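Local coordinates for protein aminoglycoside 3'-phosphotransferase AphA1-IAB (PDB 4GKH) that phosphorylates kanamycin and related aminoglycosides at the 3'-hydroxyl, probably using ATP, and so confers antibiotic resistance, at residues 71-76 with 95-100; 229-234 with 260-265. One frame throughout, in Å; residues are numbered along the deposited sequence.

The two contacts lie on opposite sides of the chain's centre in this kinase-like fold, their own centres 26 Å apart and their nearest atoms about 9 Å. Interaction 1 (71-76 with 95-100) packs a helix against the five-stranded antiparallel sheet, close to the pocket that holds the pyrazolopyrimidine inhibitor: T100 lines that pocket, and the side chain of T99 is about 5 Å from the ligand. Interaction 2 (229-234 with 260-265) joins two helices on the kanamycin side, with the side chain of W234 about 9 Å from the antibiotic. There the side chain of A231 is about 10 Å from that of D199, the probable proton acceptor.

Interaction 1. Residues 71-76 with 95-100; sequences VRLNWL and AWLLTT
L73 reaches across from helix 61-76 with one methyl, CD1, which meets two residues of strand 94-100. Its CD1 lies 4.0 Å from CD2 of L97 and 4.0 Å from CG2 of T99, so a single branch end is shared between two side chains two residues apart on the same strand face. The L73 side chain leaves the helix with CG beside the backbone N and anti to the carbonyl carbon (chi1 -83°), which carries the branch out toward the sheet. L97 answers with its CD2 branch, the two leucines meeting at a slant, whereas L73 and T99 cross at about a right angle. In T99 the hydroxyl sits between the backbone N and carbonyl carbon (chi1 67°), leaving the methyl anti to the carbonyl carbon. T99 thus offers its CG2 methyl, not its hydroxyl, to L73. The contact is small and purely apolar, burying 80 Å² in all. Around it, L73 also rests on I85 of strand 85-91 and on V218, while L97 touches V66 and E69, earlier in the same helix, and F88 of strand 85-91. Strand 94-100 runs between strands 53-59 and 85-91 in the five-stranded antiparallel sheet, and helix 61-76 packs across one face, the helix-on-sheet packing of a kinase-like N-terminal lobe, consistent with the helix C position.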
ATOM      1  N   VAL A  71       0.400  -3.875 -13.736  1.00 28.64           N
ATOM      2  CA  VAL A  71       1.665  -4.503 -14.115  1.00 30.97           C
ATOM      3  C   VAL A  71       2.470  -4.933 -12.907  1.00 29.75           C
ATOM      4  O   VAL A  71       3.228  -5.899 -12.976  1.00 30.66           O
ATOM      5  CB  VAL A  71       2.549  -3.636 -15.007  1.00 35.61           C
ATOM      6  CG1 VAL A  71       1.890  -3.469 -16.332  1.00 51.09           C
ATOM      7  CG2 VAL A  71       2.873  -2.300 -14.340  1.00 33.49           C
ATOM      8  N   ARG A  72       2.319  -4.201 -11.812  1.00 29.77           N
ATOM      9  CA  ARG A  72       2.976  -4.591 -10.573  1.00 31.01           C
ATOM     10  C   ARG A  72       2.374  -5.881  -9.997  1.00 31.53           C
ATOM     11  O   ARG A  72       3.111  -6.745  -9.492  1.00 31.47           O
ATOM     12  CB  ARG A  72       2.969  -3.429  -9.569  1.00 29.19           C
ATOM     13  CG  ARG A  72       4.097  -2.422  -9.863  1.00 27.61           C
ATOM     14  CD  ARG A  72       3.762  -1.002  -9.395  1.00 27.62           C
ATOM     15  NE  ARG A  72       4.776  -0.038  -9.830  1.00 30.95           N
ATOM     16  CZ  ARG A  72       4.848   0.478 -11.056  1.00 37.91           C
ATOM     17  NH1 ARG A  72       3.966   0.120 -11.986  1.00 28.71           N
ATOM     18  NH2 ARG A  72       5.802   1.348 -11.351  1.00 29.26           N
ATOM     19  N   LEU A  73       1.048  -6.025 -10.094  1.00 33.10           N
ATOM     20  CA  LEU A  73       0.384  -7.276  -9.686  1.00 35.04           C
ATOM     21  C   LEU A  73       0.894  -8.424 -10.537  1.00 33.39           C
ATOM     22  O   LEU A  73       1.182  -9.516 -10.045  1.00 32.94           O
ATOM     23  CB  LEU A  73      -1.133  -7.204  -9.882  1.00 36.49           C
ATOM     24  CG  LEU A  73      -2.071  -6.573  -8.853  1.00 40.94           C
ATOM     25  CD1 LEU A  73      -3.439  -6.400  -9.488  1.00 52.44           C
ATOM     26  CD2 LEU A  73      -2.169  -7.456  -7.620  1.00 39.30           C
ATOM     27  N   ASN A  74       0.980  -8.174 -11.831  1.00 28.99           N
ATOM     28  CA  ASN A  74       1.442  -9.197 -12.761  1.00 31.48           C
ATOM     29  C   ASN A  74       2.852  -9.674 -12.411  1.00 39.40           C
ATOM     30  O   ASN A  74       3.142 -10.870 -12.490  1.00 38.61           O
ATOM     31  CB  ASN A  74       1.365  -8.666 -14.192  1.00 33.88           C
ATOM     32  CG  ASN A  74       1.634  -9.737 -15.225  1.00 71.81           C
ATOM     33  OD1 ASN A  74       0.869 -10.691 -15.359  1.00 53.03           O
ATOM     34  ND2 ASN A  74       2.716  -9.572 -15.980  1.00 57.34           N
ATOM     35  N   TRP A  75       3.712  -8.747 -11.986  1.00 26.74           N
ATOM     36  CA  TRP A  75       5.088  -9.091 -11.635  1.00 32.64           C
ATOM     37  C   TRP A  75       5.216  -9.773 -10.282  1.00 31.81           C
ATOM     38  O   TRP A  75       5.833 -10.845 -10.156  1.00 30.74           O
ATOM     39  CB  TRP A  75       6.004  -7.859 -11.662  1.00 32.82           C
ATOM     40  CG  TRP A  75       7.356  -8.192 -11.131  1.00 35.47           C
ATOM     41  CD1 TRP A  75       8.335  -8.944 -11.753  1.00 31.92           C
ATOM     42  CD2 TRP A  75       7.876  -7.848  -9.848  1.00 30.78           C
ATOM     43  NE1 TRP A  75       9.425  -9.072 -10.930  1.00 38.62           N
ATOM     44  CE2 TRP A  75       9.176  -8.402  -9.759  1.00 33.76           C
ATOM     45  CE3 TRP A  75       7.384  -7.100  -8.775  1.00 27.99           C
ATOM     46  CZ2 TRP A  75       9.980  -8.240  -8.635  1.00 30.69           C
ATOM     47  CZ3 TRP A  75       8.184  -6.961  -7.636  1.00 29.47           C
ATOM     48  CH2 TRP A  75       9.463  -7.518  -7.582  1.00 34.69           C
ATOM     49  N   LEU A  76       4.636  -9.149  -9.266  1.00 28.02           N
ATOM     50  CA  LEU A  76       4.908  -9.545  -7.886  1.00 32.18           C
ATOM     51  C   LEU A  76       4.275 -10.892  -7.513  1.00 33.35           C
ATOM     52  O   LEU A  76       4.697 -11.558  -6.556  1.00 30.73           O
ATOM     53  CB  LEU A  76       4.461  -8.430  -6.938  1.00 31.98           C
ATOM     54  CG  LEU A  76       4.715  -8.608  -5.438  1.00 34.87           C
ATOM     55  CD1 LEU A  76       6.191  -8.865  -5.159  1.00 27.86           C
ATOM     56  CD2 LEU A  76       4.230  -7.368  -4.696  1.00 31.86           C
ATOM     57  N   ALA A  95      -9.043   2.843 -17.662  1.00 28.16           N
ATOM     58  CA  ALA A  95      -8.441   1.558 -17.329  1.00 32.92           C
ATOM     59  C   ALA A  95      -9.401   0.800 -16.421  1.00 34.96           C
ATOM     60  O   ALA A  95      -9.966   1.365 -15.475  1.00 30.44           O
ATOM     61  CB  ALA A  95      -7.092   1.755 -16.660  1.00 28.74           C
ATOM     62  N   TRP A  96      -9.603  -0.479 -16.726  1.00 30.79           N
ATOM     63  CA  TRP A  96     -10.476  -1.339 -15.927  1.00 28.92           C
ATOM     64  C   TRP A  96      -9.669  -2.549 -15.468  1.00 29.75           C
ATOM     65  O   TRP A  96      -9.151  -3.265 -16.316  1.00 30.80           O
ATOM     66  CB  TRP A  96     -11.629  -1.821 -16.805  1.00 32.75           C
ATOM     67  CG  TRP A  96     -12.517  -0.718 -17.302  1.00 37.56           C
ATOM     68  CD1 TRP A  96     -12.335   0.037 -18.431  1.00 40.19           C
ATOM     69  CD2 TRP A  96     -13.730  -0.255 -16.697  1.00 37.73           C
ATOM     70  NE1 TRP A  96     -13.358   0.948 -18.557  1.00 41.30           N
ATOM     71  CE2 TRP A  96     -14.231   0.786 -17.511  1.00 39.52           C
ATOM     72  CE3 TRP A  96     -14.444  -0.619 -15.551  1.00 40.66           C
ATOM     73  CZ2 TRP A  96     -15.413   1.472 -17.209  1.00 49.93           C
ATOM     74  CZ3 TRP A  96     -15.630   0.064 -15.254  1.00 41.97           C
ATOM     75  CH2 TRP A  96     -16.098   1.096 -16.085  1.00 40.84           C
ATOM     76  N   LEU A  97      -9.587  -2.789 -14.155  1.00 27.82           N
ATOM     77  CA  LEU A  97      -8.807  -3.913 -13.620  1.00 29.70           C
ATOM     78  C   LEU A  97      -9.704  -4.847 -12.790  1.00 28.75           C
ATOM     79  O   LEU A  97     -10.198  -4.449 -11.740  1.00 30.46           O
ATOM     80  CB  LEU A  97      -7.667  -3.370 -12.738  1.00 26.37           C
ATOM     81  CG  LEU A  97      -6.813  -4.397 -11.968  1.00 30.02           C
ATOM     82  CD1 LEU A  97      -6.169  -5.421 -12.918  1.00 28.92           C
ATOM     83  CD2 LEU A  97      -5.754  -3.649 -11.144  1.00 31.36           C
ATOM     84  N   LEU A  98      -9.918  -6.073 -13.276  1.00 32.02           N
ATOM     85  CA  LEU A  98     -10.777  -7.044 -12.606  1.00 32.69           C
ATOM     86  C   LEU A  98      -9.913  -8.100 -11.922  1.00 31.27           C
ATOM     87  O   LEU A  98      -9.157  -8.811 -12.596  1.00 30.52           O
ATOM     88  CB  LEU A  98     -11.685  -7.740 -13.640  1.00 28.22           C
ATOM     89  CG  LEU A  98     -12.712  -8.738 -13.060  1.00 32.40           C
ATOM     90  CD1 LEU A  98     -13.745  -8.016 -12.165  1.00 32.67           C
ATOM     91  CD2 LEU A  98     -13.411  -9.544 -14.140  1.00 37.32           C
ATOM     92  N   THR A  99     -10.023  -8.220 -10.596  1.00 30.97           N
ATOM     93  CA  THR A  99      -9.206  -9.186  -9.861  1.00 37.83           C
ATOM     94  C   THR A  99     -10.056 -10.053  -8.937  1.00 32.68           C
ATOM     95  O   THR A  99     -11.183  -9.691  -8.595  1.00 30.52           O
ATOM     96  CB  THR A  99      -8.134  -8.487  -8.995  1.00 35.36           C
ATOM     97  OG1 THR A  99      -8.776  -7.762  -7.938  1.00 36.62           O
ATOM     98  CG2 THR A  99      -7.288  -7.517  -9.840  1.00 33.54           C
ATOM     99  N   THR A 100      -9.504 -11.187  -8.520  1.00 34.73           N
ATOM    100  CA  THR A 100     -10.157 -12.026  -7.522  1.00 29.71           C
ATOM    101  C   THR A 100     -10.129 -11.324  -6.159  1.00 33.98           C
ATOM    102  O   THR A 100      -9.252 -10.507  -5.900  1.00 42.38           O
ATOM    103  CB  THR A 100      -9.456 -13.400  -7.402  1.00 34.48           C
ATOM    104  OG1 THR A 100      -8.094 -13.219  -6.965  1.00 40.25           O
ATOM    105  CG2 THR A 100      -9.486 -14.117  -8.724  1.00 39.39           C
TER

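Interaction 2. Residues 229-234 with 260-265; sequences DLAILW and NKLQFH
A231 is the point of closest backbone approach between segments 229-234 and 260-265: its CA lies 5.4 Å from that of L262. The segment axes come within 8.6 Å at a signed crossing angle of -73°. With only a methyl here, A231 lets the second helix come close. Its CB meets CB of H265 at 3.6 Å, and CD1 of L262 approaches the CA of A231 to 3.6 Å, so the alanine is met by side chains one turn apart on the facing helix. One turn further along the first helix, W234 lays a face of its indole before the other branch of L262. The CD2 methyl stands 3.8 Å from the centroid of the six-membered ring of W234 and only 3° off its normal, a nearly vertical CH-pi contact. In L262, CG anti to the backbone N swings out toward the first helix, and the second torsion (chi2 53°) then divides the methyls, CD1 to A231 and CD2 over the indole. On the partner helix, ND1 of H265 donates to O of K261 at 2.8 Å, which fixes the rotation of the ring; the backbone N of H265 reaches the same oxygen from the opposite face of its plane, so that oxygen accepts twice. H265 further packs on Y227 and Q228. L230 and L233 pack against helices 118-133 and 242-252, and F249 meets the W234 ring, placing helix 227-237 among three other helices of the mainly helical C-terminal lobe.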
ATOM      1  N   ASP A 229       8.402   0.967   3.776  1.00 29.40           N
ATOM      2  CA  ASP A 229       7.352   0.079   4.273  1.00 25.11           C
ATOM      3  C   ASP A 229       7.293   0.107   5.789  1.00 30.42           C
ATOM      4  O   ASP A 229       6.210   0.120   6.376  1.00 31.23           O
ATOM      5  CB  ASP A 229       7.567  -1.361   3.763  1.00 25.97           C
ATOM      6  CG  ASP A 229       7.309  -1.493   2.239  1.00 31.51           C
ATOM      7  OD1 ASP A 229       6.546  -0.658   1.679  1.00 29.01           O
ATOM      8  OD2 ASP A 229       7.870  -2.432   1.620  1.00 31.25           O
ATOM      9  N   LEU A 230       8.461   0.110   6.419  1.00 29.29           N
ATOM     10  CA  LEU A 230       8.520   0.124   7.867  1.00 32.04           C
ATOM     11  C   LEU A 230       7.832   1.373   8.423  1.00 36.65           C
ATOM     12  O   LEU A 230       7.117   1.283   9.418  1.00 31.56           O
ATOM     13  CB  LEU A 230       9.963   0.054   8.350  1.00 30.88           C
ATOM     14  CG  LEU A 230      10.696  -1.276   8.180  1.00 36.54           C
ATOM     15  CD1 LEU A 230      12.193  -1.035   8.300  1.00 33.44           C
ATOM     16  CD2 LEU A 230      10.213  -2.299   9.226  1.00 33.24           C
ATOM     17  N   ALA A 231       8.023   2.523   7.773  1.00 31.40           N
ATOM     18  CA  ALA A 231       7.506   3.787   8.321  1.00 29.42           C
ATOM     19  C   ALA A 231       5.990   3.812   8.337  1.00 28.68           C
ATOM     20  O   ALA A 231       5.358   4.215   9.323  1.00 30.05           O
ATOM     21  CB  ALA A 231       8.038   4.993   7.529  1.00 31.11           C
ATOM     22  N   ILE A 232       5.399   3.389   7.228  1.00 30.13           N
ATOM     23  CA  ILE A 232       3.959   3.461   7.091  1.00 29.65           C
ATOM     24  C   ILE A 232       3.261   2.512   8.053  1.00 32.42           C
ATOM     25  O   ILE A 232       2.257   2.874   8.661  1.00 30.19           O
ATOM     26  CB  ILE A 232       3.536   3.228   5.625  1.00 28.83           C
ATOM     27  CG1 ILE A 232       4.042   4.403   4.774  1.00 36.27           C
ATOM     28  CG2 ILE A 232       2.024   3.063   5.509  1.00 33.60           C
ATOM     29  CD1 ILE A 232       3.537   4.402   3.320  1.00 40.49           C
ATOM     30  N   LEU A 233       3.801   1.305   8.212  1.00 27.95           N
ATOM     31  CA  LEU A 233       3.181   0.356   9.133  1.00 25.36           C
ATOM     32  C   LEU A 233       3.369   0.837  10.573  1.00 27.86           C
ATOM     33  O   LEU A 233       2.463   0.732  11.410  1.00 31.90           O
ATOM     34  CB  LEU A 233       3.778  -1.048   8.945  1.00 26.34           C
ATOM     35  CG  LEU A 233       3.148  -2.130   9.835  1.00 31.91           C
ATOM     36  CD1 LEU A 233       1.635  -2.166   9.638  1.00 39.03           C
ATOM     37  CD2 LEU A 233       3.759  -3.504   9.537  1.00 28.62           C
ATOM     38  N   TRP A 234       4.565   1.341  10.873  1.00 32.84           N
ATOM     39  CA  TRP A 234       4.871   1.869  12.209  1.00 34.15           C
ATOM     40  C   TRP A 234       3.906   3.013  12.569  1.00 32.17           C
ATOM     41  O   TRP A 234       3.428   3.136  13.709  1.00 33.37           O
ATOM     42  CB  TRP A 234       6.335   2.345  12.253  1.00 29.58           C
ATOM     43  CG  TRP A 234       6.796   2.874  13.572  1.00 35.37           C
ATOM     44  CD1 TRP A 234       7.356   2.157  14.594  1.00 35.60           C
ATOM     45  CD2 TRP A 234       6.779   4.238  14.003  1.00 34.45           C
ATOM     46  NE1 TRP A 234       7.660   2.989  15.643  1.00 37.64           N
ATOM     47  CE2 TRP A 234       7.315   4.271  15.308  1.00 41.34           C
ATOM     48  CE3 TRP A 234       6.341   5.430  13.425  1.00 38.33           C
ATOM     49  CZ2 TRP A 234       7.438   5.455  16.040  1.00 46.48           C
ATOM     50  CZ3 TRP A 234       6.460   6.614  14.160  1.00 44.69           C
ATOM     51  CH2 TRP A 234       7.006   6.613  15.447  1.00 42.39           C
ATOM     52  N   ASN A 260      15.960   9.143  11.553  1.00 36.97           N
ATOM     53  CA  ASN A 260      16.004  10.026  10.393  1.00 46.04           C
ATOM     54  C   ASN A 260      15.299   9.426   9.182  1.00 56.50           C
ATOM     55  O   ASN A 260      14.543  10.112   8.488  1.00 36.71           O
ATOM     56  CB  ASN A 260      17.443  10.391  10.038  1.00 53.86           C
ATOM     57  CG  ASN A 260      17.528  11.352   8.869  1.00 43.93           C
ATOM     58  OD1 ASN A 260      17.224  12.539   9.005  1.00 52.79           O
ATOM     59  ND2 ASN A 260      17.945  10.847   7.711  1.00 50.38           N
ATOM     60  N   LYS A 261      15.540   8.144   8.921  1.00 37.20           N
ATOM     61  CA  LYS A 261      14.895   7.498   7.788  1.00 35.29           C
ATOM     62  C   LYS A 261      13.419   7.282   8.071  1.00 38.11           C
ATOM     63  O   LYS A 261      12.584   7.376   7.175  1.00 33.13           O
ATOM     64  CB  LYS A 261      15.576   6.167   7.427  1.00 34.72           C
ATOM     65  CG  LYS A 261      16.955   6.338   6.807  1.00 39.29           C
ATOM     66  CD  LYS A 261      17.272   5.215   5.812  1.00 41.83           C
ATOM     67  CE  LYS A 261      17.618   3.919   6.472  1.00 60.22           C
ATOM     68  NZ  LYS A 261      18.247   3.012   5.477  1.00 54.87           N
ATOM     69  N   LEU A 262      13.094   7.013   9.329  1.00 36.92           N
ATOM     70  CA  LEU A 262      11.697   6.862   9.706  1.00 27.70           C
ATOM     71  C   LEU A 262      10.943   8.176   9.425  1.00 33.31           C
ATOM     72  O   LEU A 262       9.903   8.195   8.746  1.00 33.94           O
ATOM     73  CB  LEU A 262      11.609   6.508  11.198  1.00 34.36           C
ATOM     74  CG  LEU A 262      10.237   6.219  11.809  1.00 43.41           C
ATOM     75  CD1 LEU A 262       9.518   5.166  11.019  1.00 35.20           C
ATOM     76  CD2 LEU A 262      10.389   5.776  13.270  1.00 51.61           C
ATOM     77  N   GLN A 263      11.494   9.268   9.928  1.00 36.38           N
ATOM     78  CA  GLN A 263      10.852  10.573   9.812  1.00 30.40           C
ATOM     79  C   GLN A 263      10.749  10.980   8.349  1.00 33.76           C
ATOM     80  O   GLN A 263       9.701  11.461   7.896  1.00 36.82           O
ATOM     81  CB  GLN A 263      11.653  11.614  10.591  1.00 39.72           C
ATOM     82  CG  GLN A 263      11.120  13.022  10.462  1.00 53.41           C
ATOM     83  CD  GLN A 263       9.978  13.309  11.414  1.00 83.35           C
ATOM     84  OE1 GLN A 263       9.209  12.415  11.778  1.00 61.67           O
ATOM     85  NE2 GLN A 263       9.867  14.566  11.834  1.00 90.27           N
ATOM     86  N   PHE A 264      11.829  10.780   7.600  1.00 29.39           N
ATOM     87  CA  PHE A 264      11.768  11.081   6.178  1.00 29.71           C
ATOM     88  C   PHE A 264      10.599  10.395   5.469  1.00 38.32           C
ATOM     89  O   PHE A 264       9.852  11.037   4.730  1.00 30.32           O
ATOM     90  CB  PHE A 264      13.081  10.794   5.435  1.00 32.58           C
ATOM     91  CG  PHE A 264      12.949  10.971   3.945  1.00 29.13           C
ATOM     92  CD1 PHE A 264      13.048  12.234   3.381  1.00 35.03           C
ATOM     93  CD2 PHE A 264      12.650   9.882   3.124  1.00 33.36           C
ATOM     94  CE1 PHE A 264      12.906  12.412   2.007  1.00 30.37           C
ATOM     95  CE2 PHE A 264      12.487  10.058   1.753  1.00 38.45           C
ATOM     96  CZ  PHE A 264      12.618  11.328   1.200  1.00 34.47           C
ATOM     97  N   HIS A 265      10.429   9.098   5.682  1.00 32.36           N
ATOM     98  CA  HIS A 265       9.405   8.368   4.957  1.00 26.93           C
ATOM     99  C   HIS A 265       7.988   8.692   5.410  1.00 29.44           C
ATOM    100  O   HIS A 265       7.054   8.671   4.602  1.00 33.46           O
ATOM    101  CB  HIS A 265       9.685   6.855   4.970  1.00 32.95           C
ATOM    102  CG  HIS A 265      10.844   6.464   4.105  1.00 29.97           C
ATOM    103  ND1 HIS A 265      12.141   6.408   4.577  1.00 28.95           N
ATOM    104  CD2 HIS A 265      10.912   6.177   2.782  1.00 36.49           C
ATOM    105  CE1 HIS A 265      12.951   6.069   3.588  1.00 38.03           C
ATOM    106  NE2 HIS A 265      12.231   5.922   2.489  1.00 35.97           N
TER